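Side-chain contacts in putative conjugative transposon recombinase (PDB 3G13), which probably binds DNA and exchanges its strands as a serine recombinase, the piece described here being its N-terminal resolvase domain: residues Val8-Arg13 with Gln30-Met35; Asp34-Lys37 with Glu41-Leu44; Asp70-Glu75 with Lys102-Ala107; Asp93-Val98 with Val127-Val132. One frame throughout, in Å; residues are numbered along the deposited sequence.

In the fold
The four contacts follow the chain of a resolvase-type domain, from its mixed, largely parallel sheet to the long helix 120-150. Interactions 1 and 2 belong to one beta-alpha-beta unit: they share helix 25-37, their centres lie about 9 Å apart, and they touch around Val8, whose CG1 meets Ile36 CD1 at 3.8 Å. Interaction 3, centred about 17 Å from interaction 1, joins the ends of two other helices and does not touch the first two. Interaction 4 adjoins interaction 3 in sequence, with centres about 17 Å apart, and carries helix 91-102 onto helix 120-150, where the second subunit also packs. From interaction 2 to interaction 4 the centres span about 28 Å.

Interaction 1. Residues Val8-Arg13 with Gln30-Met35; sequences VAAYCR and QYYTDM
Within the beta-alpha-beta unit of strand 6-14, helix 25-37 and strand 42-51, the contact between segments 8-13 and 30-35 runs through one ring, that of Tyr32. The methyl of Ala10 sits over one face of this ring in a CH-pi contact, CB lying 3.5 Å from the Tyr32 ring centroid and 17° off its normal. The methyl is displaced toward the CG side, and its closest approach is 3.4 Å, from Ala10 CB to Tyr32 CG. Two residues along the strand, the thiol of Cys12 approaches the same ring obliquely, SG being 3.6 Å from Tyr32 CE2. With CG anti to its own carbonyl carbon (chi1 -73°), Tyr32 reaches across to the strand, while the ring of Tyr31 places CD2 over its opposite face. The phenol end is held by polar partners: Tyr32 OH is hydrogen-bonded to Glu111 OE1 and also accepts a bond from a water at 2.7 Å. That water donates in addition to Tyr11 O, likewise at 2.7 Å, and so ties the buried hydroxyl back to the strand. Small strand residues beneath a broad helix side chain thus join helix to sheet, here in the alpha/beta fold of the resolvase N-terminal domain.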
loop_
_atom_site.group_PDB
_atom_site.type_symbol
_atom_site.label_atom_id
_atom_site.label_comp_id
_atom_site.label_asym_id
_atom_site.label_seq_id
_atom_site.Cartn_x
_atom_site.Cartn_y
_atom_site.Cartn_z
ATOM N N VAL A 8 16.280 -13.508 17.884
ATOM C CA VAL A 8 16.213 -12.331 17.026
ATOM C C VAL A 8 17.202 -12.445 15.880
ATOM O O VAL A 8 18.388 -12.684 16.093
ATOM C CB VAL A 8 16.417 -11.024 17.830
ATOM C CG1 VAL A 8 16.249 -9.782 16.926
ATOM C CG2 VAL A 8 15.413 -10.970 19.012
ATOM N N ALA A 9 16.713 -12.270 14.661
ATOM C CA ALA A 9 17.604 -12.179 13.491
ATOM C C ALA A 9 17.592 -10.773 12.874
ATOM O O ALA A 9 16.733 -9.932 13.221
ATOM C CB ALA A 9 17.164 -13.215 12.439
ATOM N N ALA A 10 18.517 -10.520 11.940
ATOM C CA ALA A 10 18.470 -9.306 11.107
ATOM C C ALA A 10 18.627 -9.720 9.678
ATOM O O ALA A 10 19.421 -10.614 9.388
ATOM C CB ALA A 10 19.570 -8.302 11.485
ATOM N N TYR A 11 17.851 -9.082 8.801
ATOM C CA TYR A 11 18.061 -9.202 7.360
ATOM C C TYR A 11 18.626 -7.936 6.724
ATOM O O TYR A 11 18.052 -6.852 6.865
ATOM C CB TYR A 11 16.796 -9.665 6.617
ATOM C CG TYR A 11 17.152 -9.851 5.160
ATOM C CD1 TYR A 11 17.875 -10.984 4.744
ATOM C CD2 TYR A 11 16.872 -8.852 4.216
ATOM C CE1 TYR A 11 18.277 -11.140 3.444
ATOM C CE2 TYR A 11 17.252 -9.014 2.885
ATOM C CZ TYR A 11 17.968 -10.176 2.514
ATOM O OH TYR A 11 18.367 -10.374 1.218
ATOM N N CYS A 12 19.748 -8.078 6.014
ATOM C CA CYS A 12 20.481 -6.935 5.462
ATOM C C CYS A 12 20.606 -6.978 3.943
ATOM O O CYS A 12 20.818 -8.055 3.352
ATOM C CB CYS A 12 21.906 -6.846 6.044
ATOM S SG CYS A 12 22.040 -7.044 7.842
ATOM N N ARG A 13 20.487 -5.807 3.322
ATOM C CA ARG A 13 20.887 -5.623 1.940
ATOM C C ARG A 13 22.241 -4.925 1.972
ATOM O O ARG A 13 22.374 -3.875 2.616
ATOM C CB ARG A 13 19.871 -4.793 1.157
ATOM C CG ARG A 13 20.221 -4.663 -0.315
ATOM C CD ARG A 13 19.118 -3.935 -1.074
ATOM N NE ARG A 13 19.088 -2.518 -0.713
ATOM C CZ ARG A 13 18.045 -1.725 -0.876
ATOM N NH1 ARG A 13 16.910 -2.187 -1.397
ATOM N NH2 ARG A 13 18.147 -0.460 -0.514
ATOM N N GLN A 30 28.164 -5.388 12.595
ATOM C CA GLN A 30 28.439 -4.810 13.922
ATOM C C GLN A 30 27.218 -4.086 14.512
ATOM O O GLN A 30 26.953 -4.213 15.691
ATOM C CB GLN A 30 29.629 -3.835 13.899
ATOM C CG GLN A 30 30.946 -4.455 13.448
ATOM C CD GLN A 30 32.098 -3.505 13.697
ATOM O OE1 GLN A 30 32.035 -2.671 14.605
ATOM N NE2 GLN A 30 33.142 -3.619 12.905
ATOM N N TYR A 31 26.499 -3.326 13.682
ATOM C CA TYR A 31 25.339 -2.593 14.156
ATOM C C TYR A 31 24.326 -3.547 14.804
ATOM O O TYR A 31 23.936 -3.345 15.961
ATOM C CB TYR A 31 24.655 -1.785 13.032
ATOM C CG TYR A 31 23.347 -1.223 13.524
ATOM C CD1 TYR A 31 23.326 -0.118 14.369
ATOM C CD2 TYR A 31 22.134 -1.832 13.198
ATOM C CE1 TYR A 31 22.106 0.370 14.881
ATOM C CE2 TYR A 31 20.932 -1.348 13.688
ATOM C CZ TYR A 31 20.921 -0.252 14.511
ATOM O OH TYR A 31 19.723 0.237 15.003
ATOM N N TYR A 32 23.899 -4.572 14.063
ATOM C CA TYR A 32 22.878 -5.501 14.576
ATOM C C TYR A 32 23.352 -6.353 15.728
ATOM O O TYR A 32 22.586 -6.629 16.623
ATOM C CB TYR A 32 22.319 -6.386 13.465
ATOM C CG TYR A 32 21.398 -5.624 12.540
ATOM C CD1 TYR A 32 20.146 -5.174 12.990
ATOM C CD2 TYR A 32 21.781 -5.352 11.210
ATOM C CE1 TYR A 32 19.281 -4.467 12.112
ATOM C CE2 TYR A 32 20.942 -4.666 10.339
ATOM C CZ TYR A 32 19.688 -4.222 10.787
ATOM O OH TYR A 32 18.870 -3.540 9.901
ATOM N N THR A 33 24.628 -6.746 15.725
ATOM C CA THR A 33 25.144 -7.567 16.819
ATOM C C THR A 33 25.085 -6.775 18.128
ATOM O O THR A 33 24.619 -7.280 19.123
ATOM C CB THR A 33 26.596 -8.077 16.551
ATOM O OG1 THR A 33 26.595 -8.807 15.321
ATOM C CG2 THR A 33 27.053 -9.002 17.661
ATOM N N ASP A 34 25.553 -5.544 18.079
ATOM C CA ASP A 34 25.546 -4.660 19.220
ATOM C C ASP A 34 24.105 -4.286 19.623
ATOM O O ASP A 34 23.767 -4.327 20.805
ATOM C CB ASP A 34 26.363 -3.422 18.876
ATOM C CG ASP A 34 26.252 -2.322 19.921
ATOM O OD1 ASP A 34 26.902 -2.430 21.005
ATOM O OD2 ASP A 34 25.523 -1.352 19.631
HETATM N N MSE A 35 23.270 -3.935 18.648
HETATM C CA MSE A 35 21.896 -3.532 18.958
HETATM C C MSE A 35 21.131 -4.678 19.622
HETATM O O MSE A 35 20.449 -4.478 20.627
HETATM C CB MSE A 35 21.158 -3.007 17.720
HETATM C CG MSE A 35 19.820 -2.338 18.040
HETATM SE SE MSE A 35 18.337 -3.701 18.006
HETATM C CE MSE A 35 18.326 -3.867 16.024
HETATM O O HOH W 1 18.488 -4.219 7.347
#

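Interaction 2. Residues Asp34-Lys37 with Glu41-Leu44; sequences DMIK and EWVL
Ile36 lies against Leu44, their side chains crossing at about a right angle so that Ile36 CD1 meets Leu44 CD1 at 3.8 Å. The pair closes the second half of a beta-alpha-beta unit, in which helix 25-37 leads through a short connection into strand 42-51 at the border of the sheet. Both branches of the isoleucine are used. CG1 stands anti to the carbonyl carbon (chi1 -69°) and carries CD1 toward the leucine methyl, whereas CG2 rests 4.0 Å from the backbone atom Leu44 N. The other Leu44 methyl, CD2, lies 4.1 Å from Lys37 NZ on the solvent-facing side.

Trp42 makes the second half of the interface. Its indole presents an edge to Met35, a selenomethionine, whose SE stands 4.0 Å from Trp42 CZ3 and almost in the ring plane, 87° off the normal of the six-membered ring. This is a Met-aromatic contact of the edge type. Bends at chi2 and chi3 turn the Met35 chain and bring its selenium to the indole, although its CB does not point there. Trp42 CE3 also lies 3.8 Å from the carbonyl atom Ile36 O. Towards Val8 and Leu6 of strand 6-14, Trp42 continues the same apolar layer, and Ile36 also touches Val8. No direct hydrogen bond joins the two segments. A water lies between their backbones, within hydrogen-bonding distance of both though it may not serve both at once, 2.8 Å from Ile36 O and 2.7 Å from Trp42 O.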
loop_
_atom_site.group_PDB
_atom_site.type_symbol
_atom_site.label_atom_id
_atom_site.label_comp_id
_atom_site.label_asym_id
_atom_site.label_seq_id
_atom_site.Cartn_x
_atom_site.Cartn_y
_atom_site.Cartn_z
ATOM N N ASP A 34 25.553 -5.544 18.079
ATOM C CA ASP A 34 25.546 -4.660 19.220
ATOM C C ASP A 34 24.105 -4.286 19.623
ATOM O O ASP A 34 23.767 -4.327 20.805
ATOM C CB ASP A 34 26.363 -3.422 18.876
ATOM C CG ASP A 34 26.252 -2.322 19.921
ATOM O OD1 ASP A 34 26.902 -2.430 21.005
ATOM O OD2 ASP A 34 25.523 -1.352 19.631
HETATM N N MSE A 35 23.270 -3.935 18.648
HETATM C CA MSE A 35 21.896 -3.532 18.958
HETATM C C MSE A 35 21.131 -4.678 19.622
HETATM O O MSE A 35 20.449 -4.478 20.627
HETATM C CB MSE A 35 21.158 -3.007 17.720
HETATM C CG MSE A 35 19.820 -2.338 18.040
HETATM SE SE MSE A 35 18.337 -3.701 18.006
HETATM C CE MSE A 35 18.326 -3.867 16.024
ATOM N N ILE A 36 21.238 -5.886 19.083
ATOM C CA ILE A 36 20.474 -6.999 19.658
ATOM C C ILE A 36 20.993 -7.377 21.078
ATOM O O ILE A 36 20.205 -7.778 21.957
ATOM C CB ILE A 36 20.417 -8.189 18.687
ATOM C CG1 ILE A 36 19.534 -7.820 17.472
ATOM C CG2 ILE A 36 19.988 -9.503 19.368
ATOM C CD1 ILE A 36 19.806 -8.682 16.259
ATOM N N LYS A 37 22.300 -7.236 21.278
ATOM C CA LYS A 37 22.937 -7.426 22.605
ATOM C C LYS A 37 22.521 -6.426 23.664
ATOM O O LYS A 37 22.695 -6.700 24.843
ATOM C CB LYS A 37 24.467 -7.407 22.504
ATOM C CG LYS A 37 25.107 -8.759 22.662
ATOM C CD LYS A 37 24.952 -9.552 21.367
ATOM C CE LYS A 37 26.253 -10.261 21.043
ATOM N NZ LYS A 37 25.966 -11.588 20.423
ATOM N N GLU A 41 16.736 -9.940 27.190
ATOM C CA GLU A 41 15.615 -10.879 26.930
ATOM C C GLU A 41 15.719 -11.522 25.536
ATOM O O GLU A 41 14.928 -12.407 25.173
ATOM C CB GLU A 41 14.276 -10.152 27.029
ATOM C CG GLU A 41 14.064 -9.382 28.353
ATOM C CD GLU A 41 12.622 -8.882 28.434
ATOM O OE1 GLU A 41 12.351 -7.721 28.112
ATOM O OE2 GLU A 41 11.753 -9.689 28.789
ATOM N N TRP A 42 16.664 -11.030 24.737
ATOM C CA TRP A 42 16.851 -11.479 23.364
ATOM C C TRP A 42 18.144 -12.263 23.225
ATOM O O TRP A 42 19.089 -12.074 24.000
ATOM C CB TRP A 42 16.985 -10.271 22.426
ATOM C CG TRP A 42 15.758 -9.385 22.326
ATOM C CD1 TRP A 42 14.506 -9.611 22.844
ATOM C CD2 TRP A 42 15.684 -8.148 21.623
ATOM N NE1 TRP A 42 13.660 -8.570 22.518
ATOM C CE2 TRP A 42 14.355 -7.656 21.773
ATOM C CE3 TRP A 42 16.609 -7.396 20.903
ATOM C CZ2 TRP A 42 13.932 -6.437 21.207
ATOM C CZ3 TRP A 42 16.205 -6.162 20.354
ATOM C CH2 TRP A 42 14.865 -5.709 20.514
ATOM N N VAL A 43 18.177 -13.113 22.216
ATOM C CA VAL A 43 19.394 -13.823 21.814
ATOM C C VAL A 43 19.470 -13.720 20.302
ATOM O O VAL A 43 18.465 -13.898 19.620
ATOM C CB VAL A 43 19.456 -15.311 22.360
ATOM C CG1 VAL A 43 18.263 -16.165 21.872
ATOM C CG2 VAL A 43 20.801 -15.986 21.999
ATOM N N LEU A 44 20.661 -13.385 19.794
ATOM C CA LEU A 44 20.923 -13.311 18.357
ATOM C C LEU A 44 20.847 -14.708 17.736
ATOM O O LEU A 44 21.557 -15.632 18.182
ATOM C CB LEU A 44 22.294 -12.663 18.085
ATOM C CG LEU A 44 22.850 -12.572 16.643
ATOM C CD1 LEU A 44 21.970 -11.737 15.731
ATOM C CD2 LEU A 44 24.290 -12.039 16.683
HETATM O O HOH W 2 20.808 -10.153 23.353
#

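Interaction 3. Residues Asp70-Glu75 with Lys102-Ala107; sequences DCMNGE and KERNIA
Two helix C-termini meet here, each closed by a Schellman motif, with Gly74 and Asn105, both of positive phi, as the C' residues that follow helices 62-72 and 91-102. The contact thus brings together the exits from two helices of the resolvase domain, the second of which leads into strand 107-110. On its solvent-facing side, the selenomethionine Met72 lies roughly perpendicular to Arg104. The selenium sits over one face of the guanidinium, off-centre and near the NE side, with Met72 SE 3.4 Å from Arg104 NE. The aliphatic part of the arginine takes part too, since Arg104 CD approaches Met72 CE to 3.8 Å. A bend at chi2 (131°) directs Arg104 back across the end of helix 62-72.

Deeper in, Ile106 supplies the apolar half. Its CD1 lies 3.7 Å from Cys71 CB and also 3.5 Å from the carbonyl atom Cys71 O, so the terminal methyl packs beside the last turn of the helix. Leu101 of helix 91-102 touches Cys71, Met72 and Ile106, adding to this apolar cluster. The carbonyl of Cys71 has two polar partners: it accepts one of the two Schellman bonds, from Gly74 N, and a bond from a water. That water lies in the plane of the guanidinium, at its edge, donating to Cys71 O at 3.0 Å and accepting from Arg104 NH1 at 2.9 Å.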
loop_
_atom_site.group_PDB
_atom_site.type_symbol
_atom_site.label_atom_id
_atom_site.label_comp_id
_atom_site.label_asym_id
_atom_site.label_seq_id
_atom_site.Cartn_x
_atom_site.Cartn_y
_atom_site.Cartn_z
ATOM N N ASP A 70 15.205 -21.037 8.023
ATOM C CA ASP A 70 15.445 -21.029 9.472
ATOM C C ASP A 70 14.203 -20.611 10.254
ATOM O O ASP A 70 13.971 -21.106 11.372
ATOM C CB ASP A 70 16.634 -20.134 9.821
ATOM C CG ASP A 70 17.954 -20.700 9.297
ATOM O OD1 ASP A 70 17.968 -21.876 8.880
ATOM O OD2 ASP A 70 18.964 -19.974 9.286
ATOM N N CYS A 71 13.426 -19.688 9.669
ATOM C CA CYS A 71 12.110 -19.321 10.228
ATOM C C CYS A 71 11.160 -20.521 10.222
ATOM O O CYS A 71 10.504 -20.772 11.221
ATOM C CB CYS A 71 11.465 -18.130 9.483
ATOM S SG CYS A 71 12.223 -16.507 9.804
HETATM N N MSE A 72 11.095 -21.261 9.102
HETATM C CA MSE A 72 10.228 -22.445 9.016
HETATM C C MSE A 72 10.663 -23.559 9.992
HETATM O O MSE A 72 9.834 -24.360 10.449
HETATM C CB MSE A 72 10.103 -22.943 7.568
HETATM C CG MSE A 72 9.441 -21.932 6.594
HETATM SE SE MSE A 72 7.706 -21.184 7.239
HETATM C CE MSE A 72 8.325 -19.447 7.965
ATOM N N ASN A 73 11.952 -23.557 10.352
ATOM C CA ASN A 73 12.518 -24.509 11.328
ATOM C C ASN A 73 12.453 -24.071 12.804
ATOM O O ASN A 73 12.913 -24.798 13.682
ATOM C CB ASN A 73 13.974 -24.825 10.952
ATOM C CG ASN A 73 14.098 -25.548 9.608
ATOM O OD1 ASN A 73 13.128 -26.112 9.096
ATOM N ND2 ASN A 73 15.302 -25.546 9.043
ATOM N N GLY A 74 11.894 -22.890 13.083
ATOM C CA GLY A 74 11.702 -22.455 14.470
ATOM C C GLY A 74 12.907 -21.793 15.126
ATOM O O GLY A 74 12.968 -21.668 16.356
ATOM N N GLU A 75 13.856 -21.336 14.318
ATOM C CA GLU A 75 15.076 -20.709 14.860
ATOM C C GLU A 75 14.937 -19.214 15.147
ATOM O O GLU A 75 15.813 -18.626 15.789
ATOM C CB GLU A 75 16.256 -20.948 13.919
ATOM C CG GLU A 75 16.800 -22.347 14.035
ATOM C CD GLU A 75 17.707 -22.722 12.885
ATOM O OE1 GLU A 75 18.474 -21.848 12.391
ATOM O OE2 GLU A 75 17.650 -23.900 12.470
ATOM N N LYS A 102 4.034 -14.479 9.749
ATOM C CA LYS A 102 2.944 -14.175 10.693
ATOM C C LYS A 102 2.149 -15.447 11.120
ATOM O O LYS A 102 1.784 -15.586 12.274
ATOM C CB LYS A 102 2.005 -13.108 10.084
ATOM C CG LYS A 102 0.857 -12.648 10.992
ATOM C CD LYS A 102 0.237 -11.343 10.489
ATOM C CE LYS A 102 -0.834 -10.771 11.456
ATOM N NZ LYS A 102 -0.737 -9.243 11.567
ATOM N N GLU A 103 1.907 -16.360 10.178
ATOM C CA GLU A 103 1.168 -17.593 10.453
ATOM C C GLU A 103 1.905 -18.462 11.472
ATOM O O GLU A 103 1.292 -19.327 12.139
ATOM C CB GLU A 103 0.932 -18.372 9.146
ATOM C CG GLU A 103 -0.047 -17.669 8.202
ATOM C CD GLU A 103 -0.030 -18.212 6.761
ATOM O OE1 GLU A 103 -0.639 -17.535 5.872
ATOM O OE2 GLU A 103 0.583 -19.296 6.519
ATOM N N ARG A 104 3.218 -18.236 11.576
ATOM C CA ARG A 104 4.077 -18.949 12.521
ATOM C C ARG A 104 4.461 -18.109 13.749
ATOM O O ARG A 104 5.333 -18.507 14.532
ATOM C CB ARG A 104 5.297 -19.529 11.802
ATOM C CG ARG A 104 4.963 -20.906 11.207
ATOM C CD ARG A 104 5.385 -20.999 9.782
ATOM N NE ARG A 104 5.172 -22.335 9.187
ATOM C CZ ARG A 104 5.807 -23.462 9.550
ATOM N NH1 ARG A 104 6.705 -23.469 10.543
ATOM N NH2 ARG A 104 5.542 -24.596 8.903
ATOM N N ASN A 105 3.750 -16.987 13.924
ATOM C CA ASN A 105 3.929 -16.052 15.063
ATOM C C ASN A 105 5.340 -15.458 15.091
ATOM O O ASN A 105 5.924 -15.250 16.173
ATOM C CB ASN A 105 3.617 -16.719 16.416
ATOM C CG ASN A 105 2.226 -17.316 16.472
ATOM O OD1 ASN A 105 1.225 -16.610 16.307
ATOM N ND2 ASN A 105 2.152 -18.630 16.713
ATOM N N ILE A 106 5.880 -15.228 13.890
ATOM C CA ILE A 106 7.184 -14.599 13.695
ATOM C C ILE A 106 6.944 -13.194 13.174
ATOM O O ILE A 106 6.274 -12.965 12.152
ATOM C CB ILE A 106 8.100 -15.381 12.711
ATOM C CG1 ILE A 106 8.275 -16.845 13.170
ATOM C CG2 ILE A 106 9.453 -14.639 12.526
ATOM C CD1 ILE A 106 8.861 -17.815 12.084
ATOM N N ALA A 107 7.485 -12.254 13.920
ATOM C CA ALA A 107 7.339 -10.856 13.626
ATOM C C ALA A 107 8.477 -10.376 12.733
ATOM O O ALA A 107 9.618 -10.828 12.855
ATOM C CB ALA A 107 7.379 -10.078 14.968
HETATM O O HOH W 3 8.229 -22.103 12.657
#

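Interaction 4. Residues Asp93-Val98 with Val127-Val132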
loop_
_atom_site.group_PDB
_atom_site.type_symbol
_atom_site.label_atom_id
_atom_site.label_comp_id
_atom_site.label_asym_id
_atom_site.label_seq_id
_atom_site.Cartn_x
_atom_site.Cartn_y
_atom_site.Cartn_z
ATOM N N ASP A 93 5.576 -10.103 -3.055
ATOM C CA ASP A 93 6.547 -10.858 -2.235
ATOM C C ASP A 93 6.531 -10.372 -0.795
ATOM O O ASP A 93 6.673 -11.187 0.122
ATOM C CB ASP A 93 7.975 -10.747 -2.789
ATOM C CG ASP A 93 8.184 -11.587 -4.053
ATOM O OD1 ASP A 93 7.334 -12.459 -4.327
ATOM O OD2 ASP A 93 9.195 -11.352 -4.757
ATOM N N THR A 94 6.368 -9.059 -0.592
ATOM C CA THR A 94 6.278 -8.502 0.779
ATOM C C THR A 94 5.125 -9.173 1.533
ATOM O O THR A 94 5.287 -9.617 2.677
ATOM C CB THR A 94 6.093 -6.944 0.803
ATOM O OG1 THR A 94 7.110 -6.289 0.018
ATOM C CG2 THR A 94 6.160 -6.426 2.227
ATOM N N LEU A 95 3.965 -9.241 0.875
ATOM C CA LEU A 95 2.788 -9.945 1.386
ATOM C C LEU A 95 3.058 -11.384 1.719
ATOM O O LEU A 95 2.773 -11.845 2.827
ATOM C CB LEU A 95 1.638 -9.895 0.346
ATOM C CG LEU A 95 0.857 -8.590 0.296
ATOM C CD1 LEU A 95 -0.098 -8.572 -0.946
ATOM C CD2 LEU A 95 0.089 -8.470 1.629
ATOM N N LYS A 96 3.583 -12.104 0.725
ATOM C CA LYS A 96 3.856 -13.534 0.848
ATOM C C LYS A 96 4.717 -13.808 2.096
ATOM O O LYS A 96 4.360 -14.638 2.928
ATOM C CB LYS A 96 4.580 -14.011 -0.422
ATOM C CG LYS A 96 5.182 -15.402 -0.402
ATOM C CD LYS A 96 5.805 -15.716 -1.769
ATOM C CE LYS A 96 6.806 -16.879 -1.701
ATOM N NZ LYS A 96 6.157 -18.205 -1.450
ATOM N N TYR A 97 5.873 -13.151 2.181
ATOM C CA TYR A 97 6.803 -13.466 3.253
ATOM C C TYR A 97 6.379 -12.911 4.603
ATOM O O TYR A 97 6.596 -13.560 5.639
ATOM C CB TYR A 97 8.219 -13.029 2.883
ATOM C CG TYR A 97 8.765 -13.820 1.701
ATOM C CD1 TYR A 97 8.926 -15.204 1.790
ATOM C CD2 TYR A 97 9.129 -13.179 0.503
ATOM C CE1 TYR A 97 9.425 -15.953 0.702
ATOM C CE2 TYR A 97 9.636 -13.926 -0.592
ATOM C CZ TYR A 97 9.769 -15.305 -0.470
ATOM O OH TYR A 97 10.263 -16.056 -1.517
ATOM N N VAL A 98 5.751 -11.737 4.627
ATOM C CA VAL A 98 5.243 -11.250 5.916
ATOM C C VAL A 98 4.158 -12.225 6.456
ATOM O O VAL A 98 4.210 -12.636 7.610
ATOM C CB VAL A 98 4.729 -9.822 5.856
ATOM C CG1 VAL A 98 3.931 -9.485 7.163
ATOM C CG2 VAL A 98 5.911 -8.844 5.633
ATOM N N VAL A 127 -3.394 -5.104 5.053
ATOM C CA VAL A 127 -4.605 -4.632 4.374
ATOM C C VAL A 127 -4.228 -3.685 3.229
ATOM O O VAL A 127 -4.731 -3.830 2.105
ATOM C CB VAL A 127 -5.625 -3.944 5.381
ATOM C CG1 VAL A 127 -6.609 -3.059 4.630
ATOM C CG2 VAL A 127 -6.418 -4.982 6.164
ATOM N N VAL A 128 -3.350 -2.716 3.516
ATOM C CA VAL A 128 -2.921 -1.703 2.543
ATOM C C VAL A 128 -2.133 -2.352 1.401
ATOM O O VAL A 128 -2.389 -2.077 0.242
ATOM C CB VAL A 128 -2.080 -0.531 3.172
ATOM C CG1 VAL A 128 -1.502 0.371 2.084
ATOM C CG2 VAL A 128 -2.934 0.329 4.097
ATOM N N LEU A 129 -1.190 -3.226 1.745
ATOM C CA LEU A 129 -0.444 -3.989 0.730
ATOM C C LEU A 129 -1.341 -4.865 -0.154
ATOM O O LEU A 129 -1.053 -4.991 -1.326
ATOM C CB LEU A 129 0.643 -4.866 1.335
ATOM C CG LEU A 129 1.766 -4.171 2.110
ATOM C CD1 LEU A 129 2.807 -5.189 2.584
ATOM C CD2 LEU A 129 2.377 -3.082 1.273
ATOM N N SER A 130 -2.385 -5.478 0.420
ATOM C CA SER A 130 -3.313 -6.287 -0.362
ATOM C C SER A 130 -4.052 -5.431 -1.403
ATOM O O SER A 130 -4.245 -5.883 -2.534
ATOM C CB SER A 130 -4.341 -7.006 0.509
ATOM O OG SER A 130 -3.718 -7.791 1.510
ATOM N N SER A 131 -4.452 -4.209 -1.019
ATOM C CA SER A 131 -5.166 -3.296 -1.921
ATOM C C SER A 131 -4.231 -2.774 -2.996
ATOM O O SER A 131 -4.600 -2.704 -4.155
ATOM C CB SER A 131 -5.809 -2.126 -1.163
ATOM O OG SER A 131 -7.038 -2.575 -0.612
ATOM N N VAL A 132 -3.015 -2.425 -2.586
ATOM C CA VAL A 132 -1.962 -2.019 -3.511
ATOM C C VAL A 132 -1.658 -3.124 -4.535
ATOM O O VAL A 132 -1.623 -2.852 -5.724
ATOM C CB VAL A 132 -0.695 -1.587 -2.757
ATOM C CG1 VAL A 132 0.448 -1.381 -3.707
ATOM C CG2 VAL A 132 -0.948 -0.271 -1.977
#
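Leu95 and Leu129 lie alongside one another, pointing opposite ways, and Leu95 CD2 comes to rest 3.7 Å from Leu129 CB. The other Leu95 methyl, CD1, touches the helix backbone at Leu129 O, 3.7 Å away. Leu129 in turn sends CD1 across the side chain of Thr94, meeting Thr94 CG2 at 3.6 Å. The threonine is divided between two tasks: CG2, anti to its backbone nitrogen, faces the leucine, while OG1 is hydrogen-bonded to Asn90 O and to Gln135 NE2 of the second subunit. Ser130 lies at the flank, its OG 3.9 Å from Leu95 CD2 and bonded to Leu126 O one turn earlier in its own helix.

Around this first shell, Leu126 and Ala133 extend the surface that receives Leu95. The two helix segments run roughly antiparallel, at 142° between their directions, with axes 10.0 Å apart at closest approach. On the side of the second subunit, its Val128 packs on Leu129, its Leu129 on Val132, and its Glu113 accepts a hydrogen bond from Ser131 OG. Helix 120-150 therefore serves both its own domain and the partner subunit, consistent with the long helix through which resolvase-family serine recombinases dimerise.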